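Local coordinates for periplasmic protein TorT (PDB 3O1I) that probably senses a small ligand in the periplasm, most likely trimethylamine N-oxide, and passes the signal to a partner sensor protein, at residues 16-21 with 227-232; 119-124 with 241-246. All blocks are in the same frame, centred on the assembly; numbering follows the deposited sequence.

How the interactions relate
The centres of interaction 1 and interaction 2 lie about 15 Å apart, and their segments alternate along the chain: 16-21, 119-124, 227-232, 241-246. Interaction 1 joins the two lobes, each built on a parallel sheet. It sets the start of helix 18-32 against the start of helix 230-236. Interaction 2 stays within the second lobe and packs helix 116-127 on strand 244-246 and the loop before it. Helix 230-236 is followed, after a loop, by that strand, and the two contacts touch where Val232 packs on Val241 and Ala244. The interlobe contact and the contact inside the second lobe are therefore neighbours, joined by helix 230-236 and the chain after it.

Interaction 1: 16-21 with 227-232; sequences KDSYWL and YLSHGV
Ser18 reaches from one lobe to the helix start of the other, and its hydroxyl accepts a backbone N-H there. The bond runs from His230 N to Ser18 OG, 3.3 Å long and bent to 155° at the hydrogen. Ser18 OG sits between its own backbone N and carbonyl carbon (chi1 70°), which points it across the gap. It comes to lie alongside CB of Ser229 as well as the amide of His230.

Ser229 is the N-cap of helix 230-236. Its OG accepts from Val232 N at 3.3 Å, and this bond is nearly straight at 168°. Two serines therefore serve amides of the same first turn, one from within the segment and one from the other lobe.

His230 leans its imidazole toward Ser18, with the CD2 side of the ring nearest. The modelled spacing between the ring and the serine CB is doubtful. NE2, the ring atom next to CD2, makes a weak hydrogen bond to Ser22 OG, one turn along helix 18-32. Ser18 and His230 also pack on the chain of another protein, probably the sensor partner.

This is a bridge across the interlobe cleft of a type I periplasmic binding protein. It is small, with 225 Å² buried over both sides. The one direct hydrogen bond between the segments comes from an amide at a helix start, where the N-H groups of the first turn lack acceptors within the helix. A small polar link of this kind is consistent with lobes that can part and close.

Interaction 2: 119-124 with 241-246; sequences GYEAGK and VLFAPT
Phe243 and Pro245 make the apolar part of this contact, both pointing their side chains at helix 116-127. The edge of the Phe243 ring is turned to Ala122. Ala122 CA lies near the ring plane there, and Ala122 N is also at the edge, in plane. Ala122 CB approaches Phe243 CE2 to 4.1 Å. With CG anti to the backbone N (chi1 179°), the phenyl ring extends from its loop to the helix backbone. Beside it, Pro245 CB rests on Glu121 CB at 3.7 Å. Within the same segment, Pro245 N lies 3.8 Å above one face of the Phe243 ring, offset toward the rim.

These residues belong to the second lobe of a type I periplasmic binding protein fold. The short, weakly bonded strand 244-246 runs antiparallel to strand 278-280 beside helix 116-127. Pro279 of the latter strand touches both Glu121 and Phe243, and the ring of Tyr125, farther along the helix, meets that of Phe243 with nearly parallel planes.

The polar part centres on Glu121, whose side chain crosses that of Phe243 at about a right angle. Its OE1 is the carboxylate oxygen on the ring side, near Phe243 CZ. The carboxylate and ring planes are 64° apart. A bend at chi2 (-62°) turns the acid along the helix toward Lys124. Its other oxygen, OE2, forms a salt bridge with Lys124 NZ at 2.9 Å, met nearly along the C-O axis. This ties one oxygen to a lysine of the same helix and probably offsets the acid's charge beside the ring. No hydrogen bond joins the two segments.

Interaction 1: 16-21 with 227-232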
loop_
_atom_site.group_PDB
_atom_site.type_symbol
_atom_site.label_atom_id
_atom_site.label_comp_id
_atom_site.label_asym_id
_atom_site.label_seq_id
_atom_site.Cartn_x
_atom_site.Cartn_y
_atom_site.Cartn_z
ATOM N N LYS D 16 -13.880 11.784 9.987
ATOM C CA LYS D 16 -12.442 11.780 10.251
ATOM C C LYS D 16 -11.985 12.910 11.191
ATOM O O LYS D 16 -11.135 12.688 12.053
ATOM C CB LYS D 16 -11.686 11.852 8.920
ATOM C CG LYS D 16 -11.993 10.683 8.000
ATOM C CD LYS D 16 -11.240 10.739 6.672
ATOM C CE LYS D 16 -11.744 11.860 5.777
ATOM N NZ LYS D 16 -11.161 11.782 4.407
ATOM N N ASP D 17 -12.543 14.112 11.003
ATOM C CA ASP D 17 -12.257 15.291 11.834
ATOM C C ASP D 17 -12.682 14.990 13.248
ATOM O O ASP D 17 -13.407 14.030 13.489
ATOM C CB ASP D 17 -13.122 16.498 11.438
ATOM C CG ASP D 17 -12.666 17.175 10.182
ATOM O OD1 ASP D 17 -11.437 17.295 9.992
ATOM O OD2 ASP D 17 -13.536 17.613 9.392
ATOM N N SER D 18 -12.249 15.820 14.187
ATOM C CA SER D 18 -12.713 15.662 15.559
ATOM C C SER D 18 -13.961 16.548 15.456
ATOM O O SER D 18 -14.912 16.416 16.219
ATOM C CB SER D 18 -11.711 16.236 16.575
ATOM O OG SER D 18 -11.658 17.655 16.530
ATOM N N TYR D 19 -13.942 17.434 14.463
ATOM C CA TYR D 19 -15.052 18.332 14.209
ATOM C C TYR D 19 -16.323 17.510 14.050
ATOM O O TYR D 19 -17.307 17.750 14.756
ATOM C CB TYR D 19 -14.781 19.136 12.942
ATOM C CG TYR D 19 -15.801 20.206 12.602
ATOM C CD1 TYR D 19 -16.794 20.580 13.505
ATOM C CD2 TYR D 19 -15.730 20.891 11.384
ATOM C CE1 TYR D 19 -17.698 21.626 13.206
ATOM C CE2 TYR D 19 -16.622 21.931 11.074
ATOM C CZ TYR D 19 -17.604 22.296 11.993
ATOM O OH TYR D 19 -18.484 23.330 11.706
ATOM N N TRP D 20 -16.302 16.536 13.140
ATOM C CA TRP D 20 -17.473 15.699 12.929
ATOM C C TRP D 20 -17.543 14.571 13.928
ATOM O O TRP D 20 -18.621 14.041 14.182
ATOM C CB TRP D 20 -17.508 15.128 11.518
ATOM C CG TRP D 20 -17.867 16.145 10.483
ATOM C CD1 TRP D 20 -17.007 16.915 9.756
ATOM C CD2 TRP D 20 -19.185 16.487 10.041
ATOM N NE1 TRP D 20 -17.706 17.715 8.875
ATOM C CE2 TRP D 20 -19.045 17.471 9.029
ATOM C CE3 TRP D 20 -20.473 16.052 10.393
ATOM C CZ2 TRP D 20 -20.145 18.033 8.364
ATOM C CZ3 TRP D 20 -21.569 16.608 9.729
ATOM C CH2 TRP D 20 -21.393 17.592 8.722
ATOM N N LEU D 21 -16.408 14.185 14.495
ATOM C CA LEU D 21 -16.441 13.124 15.495
ATOM C C LEU D 21 -17.243 13.688 16.654
ATOM O O LEU D 21 -17.786 12.941 17.468
ATOM C CB LEU D 21 -15.033 12.755 15.966
ATOM C CG LEU D 21 -14.964 12.092 17.349
ATOM C CD1 LEU D 21 -15.777 10.800 17.384
ATOM C CD2 LEU D 21 -13.518 11.822 17.698
ATOM N N TYR D 227 -10.861 27.697 14.301
ATOM C CA TYR D 227 -11.929 26.838 14.832
ATOM C C TYR D 227 -11.315 25.885 15.851
ATOM O O TYR D 227 -10.100 25.872 16.017
ATOM C CB TYR D 227 -12.685 26.083 13.714
ATOM C CG TYR D 227 -11.923 25.010 12.958
ATOM C CD1 TYR D 227 -11.908 23.688 13.414
ATOM C CD2 TYR D 227 -11.237 25.310 11.771
ATOM C CE1 TYR D 227 -11.233 22.691 12.709
ATOM C CE2 TYR D 227 -10.557 24.320 11.059
ATOM C CZ TYR D 227 -10.553 23.012 11.537
ATOM O OH TYR D 227 -9.817 22.027 10.898
ATOM N N LEU D 228 -12.132 25.098 16.540
ATOM C CA LEU D 228 -11.602 24.212 17.571
ATOM C C LEU D 228 -11.605 22.735 17.231
ATOM O O LEU D 228 -12.391 22.277 16.404
ATOM C CB LEU D 228 -12.384 24.408 18.879
ATOM C CG LEU D 228 -11.919 23.532 20.047
ATOM C CD1 LEU D 228 -10.650 24.110 20.648
ATOM C CD2 LEU D 228 -12.994 23.447 21.087
ATOM N N SER D 229 -10.724 21.996 17.898
ATOM C CA SER D 229 -10.591 20.554 17.715
ATOM C C SER D 229 -9.940 19.994 18.967
ATOM O O SER D 229 -9.327 20.729 19.723
ATOM C CB SER D 229 -9.727 20.245 16.485
ATOM O OG SER D 229 -8.399 20.731 16.609
ATOM N N HIS D 230 -10.068 18.698 19.201
ATOM C CA HIS D 230 -9.482 18.109 20.397
ATOM C C HIS D 230 -7.995 18.395 20.526
ATOM O O HIS D 230 -7.427 18.288 21.611
ATOM C CB HIS D 230 -9.697 16.595 20.415
ATOM C CG HIS D 230 -11.136 16.186 20.415
ATOM N ND1 HIS D 230 -11.668 15.335 21.363
ATOM C CD2 HIS D 230 -12.152 16.492 19.573
ATOM C CE1 HIS D 230 -12.949 15.135 21.104
ATOM N NE2 HIS D 230 -13.267 15.823 20.022
ATOM N N GLY D 231 -7.359 18.757 19.421
ATOM C CA GLY D 231 -5.936 19.032 19.469
ATOM C C GLY D 231 -5.684 20.474 19.821
ATOM O O GLY D 231 -4.856 20.775 20.683
ATOM N N VAL D 232 -6.399 21.365 19.139
ATOM C CA VAL D 232 -6.282 22.800 19.389
ATOM C C VAL D 232 -6.725 23.100 20.825
ATOM O O VAL D 232 -6.256 24.051 21.437
ATOM C CB VAL D 232 -7.126 23.617 18.389
ATOM C CG1 VAL D 232 -7.114 25.090 18.760
ATOM C CG2 VAL D 232 -6.563 23.432 16.985
#

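Interaction 2: 119-124 with 241-246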
loop_
_atom_site.group_PDB
_atom_site.type_symbol
_atom_site.label_atom_id
_atom_site.label_comp_id
_atom_site.label_asym_id
_atom_site.label_seq_id
_atom_site.Cartn_x
_atom_site.Cartn_y
_atom_site.Cartn_z
ATOM N N GLY D 119 -13.707 33.849 11.762
ATOM C CA GLY D 119 -12.510 34.547 11.346
ATOM C C GLY D 119 -12.479 35.878 12.072
ATOM O O GLY D 119 -11.419 36.361 12.485
ATOM N N TYR D 120 -13.657 36.473 12.236
ATOM C CA TYR D 120 -13.764 37.748 12.931
ATOM C C TYR D 120 -13.324 37.547 14.374
ATOM O O TYR D 120 -12.463 38.260 14.881
ATOM C CB TYR D 120 -15.203 38.261 12.912
ATOM C CG TYR D 120 -15.312 39.722 13.300
ATOM C CD1 TYR D 120 -15.215 40.728 12.334
ATOM C CD2 TYR D 120 -15.461 40.101 14.642
ATOM C CE1 TYR D 120 -15.261 42.074 12.693
ATOM C CE2 TYR D 120 -15.508 41.444 15.008
ATOM C CZ TYR D 120 -15.406 42.422 14.028
ATOM O OH TYR D 120 -15.441 43.750 14.384
ATOM N N GLU D 121 -13.915 36.565 15.035
ATOM C CA GLU D 121 -13.552 36.298 16.411
ATOM C C GLU D 121 -12.051 36.106 16.572
ATOM O O GLU D 121 -11.490 36.429 17.617
ATOM C CB GLU D 121 -14.281 35.059 16.927
ATOM C CG GLU D 121 -15.443 35.366 17.867
ATOM C CD GLU D 121 -15.001 36.071 19.142
ATOM O OE1 GLU D 121 -14.116 35.540 19.852
ATOM O OE2 GLU D 121 -15.546 37.158 19.436
ATOM N N ALA D 122 -11.399 35.593 15.532
ATOM C CA ALA D 122 -9.962 35.345 15.577
ATOM C C ALA D 122 -9.148 36.614 15.365
ATOM O O ALA D 122 -8.159 36.854 16.065
ATOM C CB ALA D 122 -9.589 34.311 14.537
ATOM N N GLY D 123 -9.562 37.416 14.387
ATOM C CA GLY D 123 -8.872 38.661 14.107
ATOM C C GLY D 123 -9.085 39.662 15.234
ATOM O O GLY D 123 -8.199 40.459 15.559
ATOM N N LYS D 124 -10.272 39.616 15.836
ATOM C CA LYS D 124 -10.620 40.509 16.935
ATOM C C LYS D 124 -9.675 40.258 18.106
ATOM O O LYS D 124 -9.288 41.191 18.799
ATOM C CB LYS D 124 -12.077 40.270 17.368
ATOM C CG LYS D 124 -12.809 41.503 17.892
ATOM C CD LYS D 124 -14.299 41.229 18.149
ATOM C CE LYS D 124 -14.523 40.219 19.280
ATOM N NZ LYS D 124 -15.976 39.989 19.580
ATOM N N VAL D 241 -1.295 27.155 22.628
ATOM C CA VAL D 241 -2.152 27.880 21.688
ATOM C C VAL D 241 -2.675 29.131 22.392
ATOM O O VAL D 241 -2.924 29.111 23.588
ATOM C CB VAL D 241 -3.373 27.021 21.221
ATOM C CG1 VAL D 241 -4.149 27.771 20.149
ATOM C CG2 VAL D 241 -2.910 25.682 20.673
ATOM N N LEU D 242 -2.844 30.222 21.662
ATOM C CA LEU D 242 -3.335 31.437 22.289
ATOM C C LEU D 242 -4.849 31.537 22.281
ATOM O O LEU D 242 -5.494 31.496 23.329
ATOM C CB LEU D 242 -2.745 32.670 21.603
ATOM C CG LEU D 242 -1.220 32.736 21.665
ATOM C CD1 LEU D 242 -0.729 34.006 21.019
ATOM C CD2 LEU D 242 -0.771 32.662 23.114
ATOM N N PHE D 243 -5.413 31.663 21.088
ATOM C CA PHE D 243 -6.854 31.803 20.932
ATOM C C PHE D 243 -7.472 30.675 20.097
ATOM O O PHE D 243 -6.764 29.782 19.634
ATOM C CB PHE D 243 -7.135 33.165 20.298
ATOM C CG PHE D 243 -8.581 33.433 20.064
ATOM C CD1 PHE D 243 -9.497 33.299 21.096
ATOM C CD2 PHE D 243 -9.031 33.813 18.806
ATOM C CE1 PHE D 243 -10.847 33.512 20.874
ATOM C CE2 PHE D 243 -10.377 34.029 18.573
ATOM C CZ PHE D 243 -11.289 33.887 19.608
ATOM N N ALA D 244 -8.793 30.722 19.930
ATOM C CA ALA D 244 -9.537 29.730 19.157
ATOM C C ALA D 244 -11.045 29.878 19.363
ATOM O O ALA D 244 -11.570 29.598 20.446
ATOM C CB ALA D 244 -9.110 28.320 19.543
ATOM N N PRO D 245 -11.764 30.335 18.326
ATOM C CA PRO D 245 -13.212 30.492 18.447
ATOM C C PRO D 245 -13.903 29.140 18.323
ATOM O O PRO D 245 -13.711 28.448 17.333
ATOM C CB PRO D 245 -13.553 31.400 17.271
ATOM C CG PRO D 245 -12.572 30.965 16.234
ATOM C CD PRO D 245 -11.292 30.900 17.047
ATOM N N THR D 246 -14.704 28.760 19.314
ATOM C CA THR D 246 -15.420 27.487 19.264
ATOM C C THR D 246 -16.852 27.699 18.788
ATOM O O THR D 246 -17.592 28.479 19.392
ATOM C CB THR D 246 -15.497 26.836 20.642
ATOM O OG1 THR D 246 -16.281 25.641 20.561
ATOM C CG2 THR D 246 -16.153 27.775 21.621
#